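PDB 5KF4: collagen alpha-1(XX) chain from Homo sapiens, which is probably a fibril-associated collagen of the extracellular matrix, whose fibronectin type III domain is likely to serve as a structural or binding module. Local coordinates for residues Ile43-Ser48 with Thr74-Ser79; Ser25-Ser30 with Thr65-Leu70; Leu17-Val22 with Gly94-Ala99; Pro12-Leu17 with Val80-Glu85. One frame throughout, in Å; residues are numbered along the deposited sequence.

How the contacts relate
From the N terminus, residues 12-17 and then 17-22 supply the first halves of contacts 4 and 3, sharing L17; their partners, 80-85 and 94-99, lie far along the chain, and the two loops cross. Contact 2 joins 25-30 to 65-70 and contact 1 joins 43-48 to 74-79. These two also cross, and both nest inside the loops closed by contacts 3 and 4. Contact 2 is a strand pairing within the three-stranded sheet, contact 1 one within the four-stranded sheet. Contacts 3 and 4 bridge the sheets; the centres of these two contacts are about 18 Å apart. W45, I43 and V78 of contact 1 pack on L67, L70, T65 and L29 of contact 2.

Contact 1 (Ile43-Ser48 with Thr74-Ser79); sequences IVWRAS and TEYLVS
V44 and R46 each give and accept a backbone hydrogen bond, with S79 and L77 respectively. The shortest of the four runs from S79 N to V44 O (2.7 Å), with the donor in the carbonyl plane. A fifth bond, S48 N to E75 O at 2.8 Å, carries the pairing past the end of strand 43-47. CA-H...O contacts fill the intervals, among them W45 CA to L77 O at 3.1 Å. The strands run antiparallel at 162° and are C and F of the fibronectin type III fold, neighbours in its four-stranded sheet.

On the core side W45 and Y76 run alongside one another in the same direction. They form an offset edge-to-face pair: the five-membered ring of W45 turns its edge toward the tyrosine face, with planes 61° apart. The closest atoms of the two side chains, W45 CD1 and Y76 CD1, are 4.1 Å apart. Y76 OH is bonded to the backbone N of A71, five residues earlier, the bond that defines a tyrosine corner.

A polar side-chain bond joins S48 OG to E75 OE1 at 2.9 Å, reaching the carboxylate from above its plane. E75 holds CG anti to its backbone N (chi1 -177°) and stays extended beyond it, running alongside the serine. An alanine here has no carboxylate, and S48 OG would probably be left without its mate and freer to turn. On the face away from the rings, V44 CB meets S79 CB at 4.1 Å.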
loop_
_atom_site.group_PDB
_atom_site.type_symbol
_atom_site.label_atom_id
_atom_site.label_comp_id
_atom_site.label_asym_id
_atom_site.label_seq_id
_atom_site.Cartn_x
_atom_site.Cartn_y
_atom_site.Cartn_z
ATOM N N ILE A 43 1.826 4.072 -1.306
ATOM C CA ILE A 43 0.767 3.295 -0.665
ATOM C C ILE A 43 -0.624 3.856 -0.979
ATOM O O ILE A 43 -0.882 5.045 -0.784
ATOM C CB ILE A 43 0.965 3.250 0.862
ATOM C CG1 ILE A 43 2.284 2.552 1.196
ATOM C CG2 ILE A 43 -0.193 2.539 1.533
ATOM C CD1 ILE A 43 2.914 3.025 2.473
ATOM N N VAL A 44 -1.511 2.991 -1.466
ATOM C CA VAL A 44 -2.847 3.393 -1.905
ATOM C C VAL A 44 -3.936 2.579 -1.211
ATOM O O VAL A 44 -3.887 1.351 -1.216
ATOM C CB VAL A 44 -3.011 3.209 -3.432
ATOM C CG1 VAL A 44 -4.367 3.724 -3.895
ATOM C CG2 VAL A 44 -1.877 3.891 -4.185
ATOM N N TRP A 45 -4.919 3.249 -0.616
ATOM C CA TRP A 45 -6.072 2.534 -0.069
ATOM C C TRP A 45 -7.395 3.230 -0.388
ATOM O O TRP A 45 -7.496 4.455 -0.329
ATOM C CB TRP A 45 -5.930 2.347 1.447
ATOM C CG TRP A 45 -5.904 3.619 2.232
ATOM C CD1 TRP A 45 -6.917 4.133 2.982
ATOM C CD2 TRP A 45 -4.809 4.536 2.349
ATOM N NE1 TRP A 45 -6.525 5.316 3.562
ATOM C CE2 TRP A 45 -5.234 5.587 3.187
ATOM C CE3 TRP A 45 -3.513 4.573 1.825
ATOM C CZ2 TRP A 45 -4.410 6.662 3.513
ATOM C CZ3 TRP A 45 -2.697 5.636 2.150
ATOM C CH2 TRP A 45 -3.148 6.668 2.988
ATOM N N ARG A 46 -8.399 2.434 -0.744
ATOM C CA ARG A 46 -9.725 2.944 -1.083
ATOM C C ARG A 46 -10.820 2.007 -0.593
ATOM O O ARG A 46 -10.605 0.801 -0.476
ATOM C CB ARG A 46 -9.886 3.154 -2.590
ATOM C CG ARG A 46 -9.708 1.907 -3.432
ATOM C CD ARG A 46 -9.909 2.236 -4.900
ATOM N NE ARG A 46 -11.193 2.907 -5.105
ATOM C CZ ARG A 46 -11.520 3.595 -6.194
ATOM N NH1 ARG A 46 -10.658 3.714 -7.195
ATOM N NH2 ARG A 46 -12.715 4.167 -6.281
ATOM N N ALA A 47 -11.994 2.557 -0.305
ATOM C CA ALA A 47 -13.128 1.721 0.056
ATOM C C ALA A 47 -13.544 0.912 -1.172
ATOM O O ALA A 47 -13.773 1.469 -2.247
ATOM C CB ALA A 47 -14.287 2.572 0.569
ATOM N N SER A 48 -13.644 -0.404 -0.999
ATOM C CA SER A 48 -13.858 -1.330 -2.113
ATOM C C SER A 48 -15.197 -1.139 -2.826
ATOM O O SER A 48 -15.356 -1.562 -3.973
ATOM C CB SER A 48 -13.736 -2.782 -1.632
ATOM O OG SER A 48 -14.905 -3.204 -0.953
ATOM N N THR A 74 -15.574 -1.343 7.141
ATOM C CA THR A 74 -15.353 -1.000 5.744
ATOM C C THR A 74 -14.255 -1.849 5.118
ATOM O O THR A 74 -13.218 -2.089 5.729
ATOM C CB THR A 74 -14.984 0.492 5.593
ATOM O OG1 THR A 74 -15.940 1.296 6.297
ATOM C CG2 THR A 74 -14.962 0.895 4.125
ATOM N N GLU A 75 -14.496 -2.298 3.892
ATOM C CA GLU A 75 -13.506 -3.061 3.148
ATOM C C GLU A 75 -12.622 -2.124 2.337
ATOM O O GLU A 75 -13.113 -1.265 1.602
ATOM C CB GLU A 75 -14.179 -4.072 2.222
ATOM C CG GLU A 75 -13.202 -4.954 1.468
ATOM C CD GLU A 75 -13.880 -6.099 0.744
ATOM O OE1 GLU A 75 -14.979 -5.890 0.194
ATOM O OE2 GLU A 75 -13.308 -7.207 0.718
ATOM N N TYR A 76 -11.314 -2.285 2.490
ATOM C CA TYR A 76 -10.356 -1.487 1.740
ATOM C C TYR A 76 -9.468 -2.316 0.824
ATOM O O TYR A 76 -9.020 -3.398 1.194
ATOM C CB TYR A 76 -9.474 -0.674 2.695
ATOM C CG TYR A 76 -10.176 0.491 3.353
ATOM C CD1 TYR A 76 -10.257 1.721 2.715
ATOM C CD2 TYR A 76 -10.752 0.369 4.609
ATOM C CE1 TYR A 76 -10.889 2.791 3.306
ATOM C CE2 TYR A 76 -11.389 1.438 5.206
ATOM C CZ TYR A 76 -11.454 2.645 4.549
ATOM O OH TYR A 76 -12.086 3.716 5.134
ATOM N N LEU A 77 -9.233 -1.804 -0.382
ATOM C CA LEU A 77 -8.180 -2.324 -1.240
ATOM C C LEU A 77 -6.907 -1.569 -0.913
ATOM O O LEU A 77 -6.863 -0.348 -1.029
ATOM C CB LEU A 77 -8.524 -2.173 -2.722
ATOM C CG LEU A 77 -7.553 -2.882 -3.672
ATOM C CD1 LEU A 77 -7.517 -4.383 -3.399
ATOM C CD2 LEU A 77 -7.900 -2.602 -5.128
ATOM N N VAL A 78 -5.868 -2.290 -0.518
ATOM C CA VAL A 78 -4.643 -1.649 -0.061
ATOM C C VAL A 78 -3.468 -2.033 -0.951
ATOM O O VAL A 78 -3.203 -3.209 -1.146
ATOM C CB VAL A 78 -4.330 -2.033 1.391
ATOM C CG1 VAL A 78 -3.062 -1.355 1.841
ATOM C CG2 VAL A 78 -5.487 -1.645 2.298
ATOM N N SER A 79 -2.770 -1.040 -1.494
ATOM C CA SER A 79 -1.693 -1.302 -2.445
ATOM C C SER A 79 -0.355 -0.701 -2.015
ATOM O O SER A 79 -0.307 0.369 -1.404
ATOM C CB SER A 79 -2.078 -0.778 -3.827
ATOM O OG SER A 79 -3.257 -1.408 -4.299
#

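Contact 2 (Ser25-Ser30 with Thr65-Leu70); sequences SSIRLS and TELHNL
I27 and L67 extend in parallel into the space between the two sheets, with I27 CD1 4.1 Å from L67 CD1. I27 holds CG1 between its backbone N and carbonyl carbon (chi1 71°), which brings that branch alongside the leucine and leaves CG2 to L70. The L70 side chain lies roughly perpendicular to I27, its CD1 4.0 Å from I27 CG2, while its CB and CG press against the carbonyl oxygen of S25. That same oxygen accepts a hydrogen bond from L70 N at 2.7 Å, tying the turn after strand 64-67 to the one before strand 27-32.

These strands are B and E of the fibronectin type III fold, paired antiparallel at 148° in its three-stranded sheet. L67 N to I27 O (3.1 Å) and L29 N to T65 O (3.2 Å) are nearly straight extensions of the carbonyls they meet, whereas the return bond from I27 N to L67 O is weak. Across the sandwich L67 and L70 pack on W45, and I27 and L29 on V78.

On the opposite face the side chains of R28 and E66 are set crosswise, with guanidinium and carboxylate planes 79° apart. E66 OE1 sits over one guanidinium face, toward its rim, 3.6 Å from R28 NH1. No N-H points at it, and the long salt bridge rests on charge alone. R28 NE instead makes a weak hydrogen bond to Q21 OE1. Next to this pair S26 CB approaches L67 O at 3.2 Å, while S26 OG is bonded to T23.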
loop_
_atom_site.group_PDB
_atom_site.type_symbol
_atom_site.label_atom_id
_atom_site.label_comp_id
_atom_site.label_asym_id
_atom_site.label_seq_id
_atom_site.Cartn_x
_atom_site.Cartn_y
_atom_site.Cartn_z
ATOM N N SER A 25 -10.342 2.055 12.905
ATOM C CA SER A 25 -9.898 3.181 12.090
ATOM C C SER A 25 -8.493 3.023 11.507
ATOM O O SER A 25 -8.008 3.906 10.801
ATOM C CB SER A 25 -9.967 4.468 12.915
ATOM O OG SER A 25 -9.054 4.424 13.996
ATOM N N SER A 26 -7.836 1.908 11.800
ATOM C CA SER A 26 -6.451 1.704 11.373
ATOM C C SER A 26 -6.127 0.261 10.999
ATOM O O SER A 26 -6.734 -0.682 11.502
ATOM C CB SER A 26 -5.479 2.157 12.465
ATOM O OG SER A 26 -5.366 1.156 13.468
ATOM N N ILE A 27 -5.165 0.105 10.097
ATOM C CA ILE A 27 -4.579 -1.202 9.826
ATOM C C ILE A 27 -3.067 -1.040 9.761
ATOM O O ILE A 27 -2.564 0.058 9.513
ATOM C CB ILE A 27 -5.053 -1.831 8.500
ATOM C CG1 ILE A 27 -4.458 -1.082 7.305
ATOM C CG2 ILE A 27 -6.574 -1.941 8.457
ATOM C CD1 ILE A 27 -4.394 -1.910 6.036
ATOM N N ARG A 28 -2.328 -2.116 9.996
ATOM C CA ARG A 28 -0.899 -2.031 9.766
ATOM C C ARG A 28 -0.562 -2.756 8.483
ATOM O O ARG A 28 -1.131 -3.797 8.168
ATOM C CB ARG A 28 -0.083 -2.603 10.922
ATOM C CG ARG A 28 1.188 -1.801 11.140
ATOM C CD ARG A 28 2.039 -2.293 12.296
ATOM N NE ARG A 28 2.454 -1.206 13.185
ATOM C CZ ARG A 28 3.175 -0.145 12.826
ATOM N NH1 ARG A 28 3.486 0.770 13.734
ATOM N NH2 ARG A 28 3.587 0.016 11.574
ATOM N N LEU A 29 0.379 -2.182 7.747
ATOM C CA LEU A 29 0.825 -2.752 6.493
ATOM C C LEU A 29 2.259 -3.203 6.656
ATOM O O LEU A 29 3.080 -2.482 7.223
ATOM C CB LEU A 29 0.701 -1.723 5.374
ATOM C CG LEU A 29 0.412 -2.251 3.977
ATOM C CD1 LEU A 29 -0.801 -3.167 4.009
ATOM C CD2 LEU A 29 0.186 -1.073 3.058
ATOM N N SER A 30 2.559 -4.400 6.172
ATOM C CA SER A 30 3.911 -4.922 6.275
ATOM C C SER A 30 4.284 -5.688 5.016
ATOM O O SER A 30 3.459 -6.388 4.438
ATOM C CB SER A 30 4.040 -5.817 7.510
ATOM O OG SER A 30 4.272 -5.044 8.677
ATOM N N THR A 65 4.387 0.794 7.552
ATOM C CA THR A 65 3.723 2.067 7.756
ATOM C C THR A 65 2.322 1.739 8.234
ATOM O O THR A 65 1.789 0.670 7.935
ATOM C CB THR A 65 3.700 2.932 6.468
ATOM O OG1 THR A 65 4.252 4.226 6.744
ATOM C CG2 THR A 65 2.285 3.095 5.931
ATOM N N GLU A 66 1.730 2.651 8.991
ATOM C CA GLU A 66 0.376 2.453 9.467
ATOM C C GLU A 66 -0.592 3.398 8.779
ATOM O O GLU A 66 -0.318 4.589 8.642
ATOM C CB GLU A 66 0.310 2.655 10.979
ATOM C CG GLU A 66 -1.037 2.313 11.577
ATOM C CD GLU A 66 -1.002 2.262 13.083
ATOM O OE1 GLU A 66 0.049 1.889 13.643
ATOM O OE2 GLU A 66 -2.029 2.600 13.709
ATOM N N LEU A 67 -1.739 2.866 8.375
ATOM C CA LEU A 67 -2.782 3.696 7.810
ATOM C C LEU A 67 -3.726 4.073 8.945
ATOM O O LEU A 67 -4.025 3.249 9.808
ATOM C CB LEU A 67 -3.522 2.947 6.696
ATOM C CG LEU A 67 -2.671 2.432 5.526
ATOM C CD1 LEU A 67 -3.528 1.737 4.477
ATOM C CD2 LEU A 67 -1.861 3.562 4.893
ATOM N N HIS A 68 -4.184 5.319 8.948
ATOM C CA HIS A 68 -5.045 5.813 10.016
ATOM C C HIS A 68 -6.301 6.467 9.460
ATOM O O HIS A 68 -6.438 6.644 8.248
ATOM C CB HIS A 68 -4.308 6.820 10.907
ATOM C CG HIS A 68 -3.205 6.227 11.729
ATOM N ND1 HIS A 68 -1.886 6.241 11.331
ATOM C CD2 HIS A 68 -3.225 5.622 12.942
ATOM C CE1 HIS A 68 -1.142 5.663 12.258
ATOM N NE2 HIS A 68 -1.930 5.277 13.245
ATOM N N ASN A 69 -7.200 6.836 10.368
ATOM C CA ASN A 69 -8.409 7.582 10.032
ATOM C C ASN A 69 -9.290 6.845 9.027
ATOM O O ASN A 69 -9.897 7.459 8.153
ATOM C CB ASN A 69 -8.045 8.968 9.498
ATOM C CG ASN A 69 -7.238 9.777 10.494
ATOM O OD1 ASN A 69 -7.745 10.182 11.538
ATOM N ND2 ASN A 69 -5.971 10.012 10.173
ATOM N N LEU A 70 -9.355 5.525 9.162
ATOM C CA LEU A 70 -10.183 4.705 8.287
ATOM C C LEU A 70 -11.604 4.600 8.834
ATOM O O LEU A 70 -11.821 4.671 10.042
ATOM C CB LEU A 70 -9.581 3.308 8.130
ATOM C CG LEU A 70 -8.194 3.250 7.487
ATOM C CD1 LEU A 70 -7.629 1.838 7.547
ATOM C CD2 LEU A 70 -8.243 3.764 6.060
#

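Contact 3 (Leu17-Val22 with Gly94-Ala99); sequences LVLSQV and GLVTTA
L19, on strand 15-20, and V22, in the loop that follows it, both reach V96 on strand 87-97, and the contact is almost wholly apolar, with no hydrogen bond between the segments. The closest meeting is L19 CD2 with V96 CG1, 3.6 Å apart, the two side chains lying at a slant to each other. V22 and V96 instead pass each other head to tail, with V22 CG2 3.9 Å from V96 CG2. V96 sets CG1 between its backbone N and carbonyl carbon (chi1 56°) and CG2 anti to the N, which shares its two methyls between L19 and V22.

Side chain also meets backbone. V22 CG1 rests on the chain where strand 87-97 ends, 3.7 Å from both T97 O and T98 CA; T98 is held there by its hydroxyl, bonded to A71 and T74. At the other end L17 CD2 is 4.0 Å from G94 N. L19 CD1 comes so near G94 that a side chain there would be tight against it.

The strand axes run within 4° of the same direction but stay 8.7 Å apart, too far for sheet pairing. They belong to different sheets, and such facing of the first and last strands, A and G, along one edge of the sandwich belongs to the fibronectin type III fold.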
loop_
_atom_site.group_PDB
_atom_site.type_symbol
_atom_site.label_atom_id
_atom_site.label_comp_id
_atom_site.label_asym_id
_atom_site.label_seq_id
_atom_site.Cartn_x
_atom_site.Cartn_y
_atom_site.Cartn_z
ATOM N N LEU A 17 3.049 -9.274 1.604
ATOM C CA LEU A 17 2.292 -8.220 2.271
ATOM C C LEU A 17 1.519 -8.763 3.473
ATOM O O LEU A 17 0.784 -9.741 3.360
ATOM C CB LEU A 17 1.323 -7.559 1.290
ATOM C CG LEU A 17 0.510 -6.390 1.848
ATOM C CD1 LEU A 17 1.417 -5.178 1.979
ATOM C CD2 LEU A 17 -0.693 -6.078 0.985
ATOM N N VAL A 18 1.685 -8.117 4.623
ATOM C CA VAL A 18 1.002 -8.528 5.846
ATOM C C VAL A 18 0.151 -7.388 6.412
ATOM O O VAL A 18 0.674 -6.351 6.816
ATOM C CB VAL A 18 2.004 -9.002 6.924
ATOM C CG1 VAL A 18 1.271 -9.508 8.149
ATOM C CG2 VAL A 18 2.919 -10.082 6.364
ATOM N N LEU A 19 -1.160 -7.598 6.454
ATOM C CA LEU A 19 -2.096 -6.597 6.960
ATOM C C LEU A 19 -2.599 -6.984 8.349
ATOM O O LEU A 19 -3.413 -7.896 8.480
ATOM C CB LEU A 19 -3.285 -6.420 6.002
ATOM C CG LEU A 19 -3.062 -6.180 4.501
ATOM C CD1 LEU A 19 -2.688 -7.458 3.763
ATOM C CD2 LEU A 19 -4.291 -5.562 3.866
ATOM N N SER A 20 -2.104 -6.307 9.383
ATOM C CA SER A 20 -2.433 -6.680 10.760
ATOM C C SER A 20 -2.868 -5.487 11.609
ATOM O O SER A 20 -3.079 -4.392 11.086
ATOM C CB SER A 20 -1.240 -7.372 11.425
ATOM O OG SER A 20 -0.109 -6.520 11.460
ATOM N N GLN A 21 -2.971 -5.711 12.920
ATOM C CA GLN A 21 -3.362 -4.683 13.888
ATOM C C GLN A 21 -4.581 -3.907 13.409
ATOM O O GLN A 21 -4.597 -2.675 13.420
ATOM C CB GLN A 21 -2.208 -3.720 14.176
ATOM C CG GLN A 21 -0.939 -4.401 14.648
ATOM C CD GLN A 21 0.176 -3.418 14.936
ATOM O OE1 GLN A 21 -0.037 -2.205 14.945
ATOM N NE2 GLN A 21 1.378 -3.936 15.173
ATOM N N VAL A 22 -5.602 -4.645 12.991
ATOM C CA VAL A 22 -6.789 -4.039 12.422
ATOM C C VAL A 22 -7.668 -3.500 13.531
ATOM O O VAL A 22 -8.081 -4.237 14.425
ATOM C CB VAL A 22 -7.588 -5.051 11.580
ATOM C CG1 VAL A 22 -8.750 -4.371 10.882
ATOM C CG2 VAL A 22 -6.676 -5.735 10.581
ATOM N N GLY A 94 -4.071 -6.310 -1.170
ATOM C CA GLY A 94 -4.980 -7.198 -0.471
ATOM C C GLY A 94 -6.197 -6.472 0.067
ATOM O O GLY A 94 -6.221 -5.243 0.146
ATOM N N LEU A 95 -7.215 -7.240 0.440
ATOM C CA LEU A 95 -8.438 -6.678 0.995
ATOM C C LEU A 95 -8.469 -6.881 2.500
ATOM O O LEU A 95 -8.201 -7.978 2.992
ATOM C CB LEU A 95 -9.671 -7.321 0.361
ATOM C CG LEU A 95 -9.921 -7.096 -1.129
ATOM C CD1 LEU A 95 -10.990 -8.060 -1.614
ATOM C CD2 LEU A 95 -10.339 -5.657 -1.398
ATOM N N VAL A 96 -8.807 -5.825 3.228
ATOM C CA VAL A 96 -9.017 -5.935 4.663
ATOM C C VAL A 96 -10.233 -5.118 5.093
ATOM O O VAL A 96 -10.428 -3.990 4.643
ATOM C CB VAL A 96 -7.763 -5.480 5.452
ATOM C CG1 VAL A 96 -7.359 -4.064 5.069
ATOM C CG2 VAL A 96 -7.998 -5.595 6.951
ATOM N N THR A 97 -11.068 -5.708 5.940
ATOM C CA THR A 97 -12.239 -5.017 6.463
ATOM C C THR A 97 -11.948 -4.584 7.894
ATOM O O THR A 97 -11.577 -5.408 8.730
ATOM C CB THR A 97 -13.508 -5.899 6.422
ATOM O OG1 THR A 97 -13.841 -6.199 5.062
ATOM C CG2 THR A 97 -14.685 -5.174 7.052
ATOM N N THR A 98 -12.100 -3.291 8.169
ATOM C CA THR A 98 -11.831 -2.764 9.504
ATOM C C THR A 98 -12.852 -3.284 10.518
ATOM O O THR A 98 -13.975 -3.639 10.162
ATOM C CB THR A 98 -11.828 -1.207 9.527
ATOM O OG1 THR A 98 -13.075 -0.707 9.030
ATOM C CG2 THR A 98 -10.704 -0.654 8.672
ATOM N N ALA A 99 -12.430 -3.357 11.777
ATOM C CA ALA A 99 -13.297 -3.780 12.869
ATOM C C ALA A 99 -14.525 -2.870 12.988
ATOM O O ALA A 99 -14.485 -1.716 12.560
ATOM C CB ALA A 99 -12.511 -3.800 14.176
#

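Contact 4 (Pro12-Leu17 with Val80-Glu85); sequences PAPTSL and VFPIYE
Y84 OH is hydrogen-bonded to R36 O and, across the contact, lies 4.0 Å from P12 CB. Y84 brings its ring beside P12 with CG anti to its own carbonyl carbon (chi1 -67°). There P12 O comes to 3.3 Å from Y84 CE1, a plain contact, and P82 CG is 3.8 Å from the same P12 O. P12 is poorly ordered, so these details are less certain. A leucine in place of Y84 has no hydroxyl and would probably leave R36 O without this mate and open a gap beside P12.

Beyond the tyrosine the contact is apolar. P14 meets two partners through neighbouring ring atoms: P14 CD lies 3.9 Å from P82 CG, and P14 CG is 4.2 Å from V80 CG1. V80 divides its branches, for V80 CG2 meets L17 CD1 at 3.7 Å. P14 also touches W31 and Y41, while L17 and V80 both touch L29.

The segments run roughly antiparallel, 161° apart, yet no hydrogen bond joins them; strand 15-20 and strand 75-84 belong to different sheets, and 12-14 is the loop leading into the first. This N-terminal approach to strand A closes over strand F of the other sheet, filling one end of the hydrophobic core of a fibronectin type III sandwich.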
loop_
_atom_site.group_PDB
_atom_site.type_symbol
_atom_site.label_atom_id
_atom_site.label_comp_id
_atom_site.label_asym_id
_atom_site.label_seq_id
_atom_site.Cartn_x
_atom_site.Cartn_y
_atom_site.Cartn_z
ATOM N N PRO A 12 12.313 -4.406 -9.192
ATOM C CA PRO A 12 12.293 -5.084 -7.894
ATOM C C PRO A 12 11.118 -4.584 -7.060
ATOM O O PRO A 12 10.905 -3.376 -6.912
ATOM C CB PRO A 12 13.638 -4.704 -7.270
ATOM C CG PRO A 12 14.487 -4.236 -8.415
ATOM C CD PRO A 12 13.541 -3.620 -9.393
ATOM N N ALA A 13 10.368 -5.533 -6.519
ATOM C CA ALA A 13 9.178 -5.245 -5.733
ATOM C C ALA A 13 9.312 -5.799 -4.330
ATOM O O ALA A 13 10.019 -6.781 -4.119
ATOM C CB ALA A 13 7.942 -5.814 -6.415
ATOM N N PRO A 14 8.638 -5.178 -3.358
ATOM C CA PRO A 14 8.656 -5.882 -2.081
ATOM C C PRO A 14 7.765 -7.120 -2.173
ATOM O O PRO A 14 6.995 -7.253 -3.124
ATOM C CB PRO A 14 8.094 -4.856 -1.099
ATOM C CG PRO A 14 7.280 -3.922 -1.926
ATOM C CD PRO A 14 7.848 -3.936 -3.316
ATOM N N THR A 15 7.896 -8.029 -1.216
ATOM C CA THR A 15 7.109 -9.253 -1.218
ATOM C C THR A 15 6.399 -9.452 0.111
ATOM O O THR A 15 6.668 -8.737 1.080
ATOM C CB THR A 15 7.981 -10.490 -1.514
ATOM O OG1 THR A 15 9.076 -10.540 -0.592
ATOM C CG2 THR A 15 8.520 -10.443 -2.941
ATOM N N SER A 16 5.470 -10.407 0.128
ATOM C CA SER A 16 4.845 -10.891 1.359
ATOM C C SER A 16 4.150 -9.784 2.147
ATOM O O SER A 16 4.601 -9.406 3.230
ATOM C CB SER A 16 5.883 -11.592 2.245
ATOM O OG SER A 16 6.654 -10.672 2.994
ATOM N N LEU A 17 3.049 -9.274 1.604
ATOM C CA LEU A 17 2.292 -8.220 2.271
ATOM C C LEU A 17 1.519 -8.763 3.473
ATOM O O LEU A 17 0.784 -9.741 3.360
ATOM C CB LEU A 17 1.323 -7.559 1.290
ATOM C CG LEU A 17 0.510 -6.390 1.848
ATOM C CD1 LEU A 17 1.417 -5.178 1.979
ATOM C CD2 LEU A 17 -0.693 -6.078 0.985
ATOM N N VAL A 80 0.729 -1.399 -2.350
ATOM C CA VAL A 80 2.083 -0.923 -2.080
ATOM C C VAL A 80 2.899 -0.840 -3.365
ATOM O O VAL A 80 3.216 -1.860 -3.966
ATOM C CB VAL A 80 2.817 -1.841 -1.091
ATOM C CG1 VAL A 80 4.225 -1.326 -0.831
ATOM C CG2 VAL A 80 2.039 -1.954 0.200
ATOM N N PHE A 81 3.245 0.376 -3.776
ATOM C CA PHE A 81 4.001 0.595 -5.009
ATOM C C PHE A 81 5.424 1.048 -4.708
ATOM O O PHE A 81 5.627 2.067 -4.053
ATOM C CB PHE A 81 3.307 1.634 -5.884
ATOM C CG PHE A 81 1.989 1.182 -6.442
ATOM C CD1 PHE A 81 1.930 0.506 -7.648
ATOM C CD2 PHE A 81 0.808 1.437 -5.758
ATOM C CE1 PHE A 81 0.717 0.100 -8.170
ATOM C CE2 PHE A 81 -0.409 1.029 -6.273
ATOM C CZ PHE A 81 -0.456 0.359 -7.479
ATOM N N PRO A 82 6.421 0.297 -5.193
ATOM C CA PRO A 82 7.802 0.747 -4.984
ATOM C C PRO A 82 8.190 1.884 -5.923
ATOM O O PRO A 82 7.851 1.845 -7.110
ATOM C CB PRO A 82 8.628 -0.508 -5.281
ATOM C CG PRO A 82 7.784 -1.302 -6.230
ATOM C CD PRO A 82 6.345 -0.984 -5.918
ATOM N N ILE A 83 8.921 2.868 -5.405
ATOM C CA ILE A 83 9.344 3.990 -6.233
ATOM C C ILE A 83 10.869 4.057 -6.316
ATOM O O ILE A 83 11.549 4.414 -5.352
ATOM C CB ILE A 83 8.801 5.342 -5.688
ATOM C CG1 ILE A 83 7.277 5.301 -5.516
ATOM C CG2 ILE A 83 9.231 6.499 -6.580
ATOM C CD1 ILE A 83 6.510 5.038 -6.790
ATOM N N TYR A 84 11.389 3.671 -7.476
ATOM C CA TYR A 84 12.811 3.730 -7.780
ATOM C C TYR A 84 13.033 4.802 -8.845
ATOM O O TYR A 84 12.097 5.501 -9.235
ATOM C CB TYR A 84 13.322 2.374 -8.274
ATOM C CG TYR A 84 13.325 1.266 -7.238
ATOM C CD1 TYR A 84 12.151 0.603 -6.899
ATOM C CD2 TYR A 84 14.507 0.854 -6.633
ATOM C CE1 TYR A 84 12.146 -0.422 -5.977
ATOM C CE2 TYR A 84 14.513 -0.173 -5.706
ATOM C CZ TYR A 84 13.330 -0.803 -5.382
ATOM O OH TYR A 84 13.320 -1.818 -4.456
ATOM N N GLU A 85 14.268 4.928 -9.312
ATOM C CA GLU A 85 14.585 5.791 -10.451
ATOM C C GLU A 85 14.041 5.266 -11.785
ATOM O O GLU A 85 13.775 6.040 -12.704
ATOM C CB GLU A 85 16.098 6.004 -10.557
ATOM C CG GLU A 85 16.512 7.175 -11.455
ATOM C CD GLU A 85 16.124 8.545 -10.916
ATOM O OE1 GLU A 85 15.601 8.635 -9.785
ATOM O OE2 GLU A 85 16.346 9.541 -11.636
#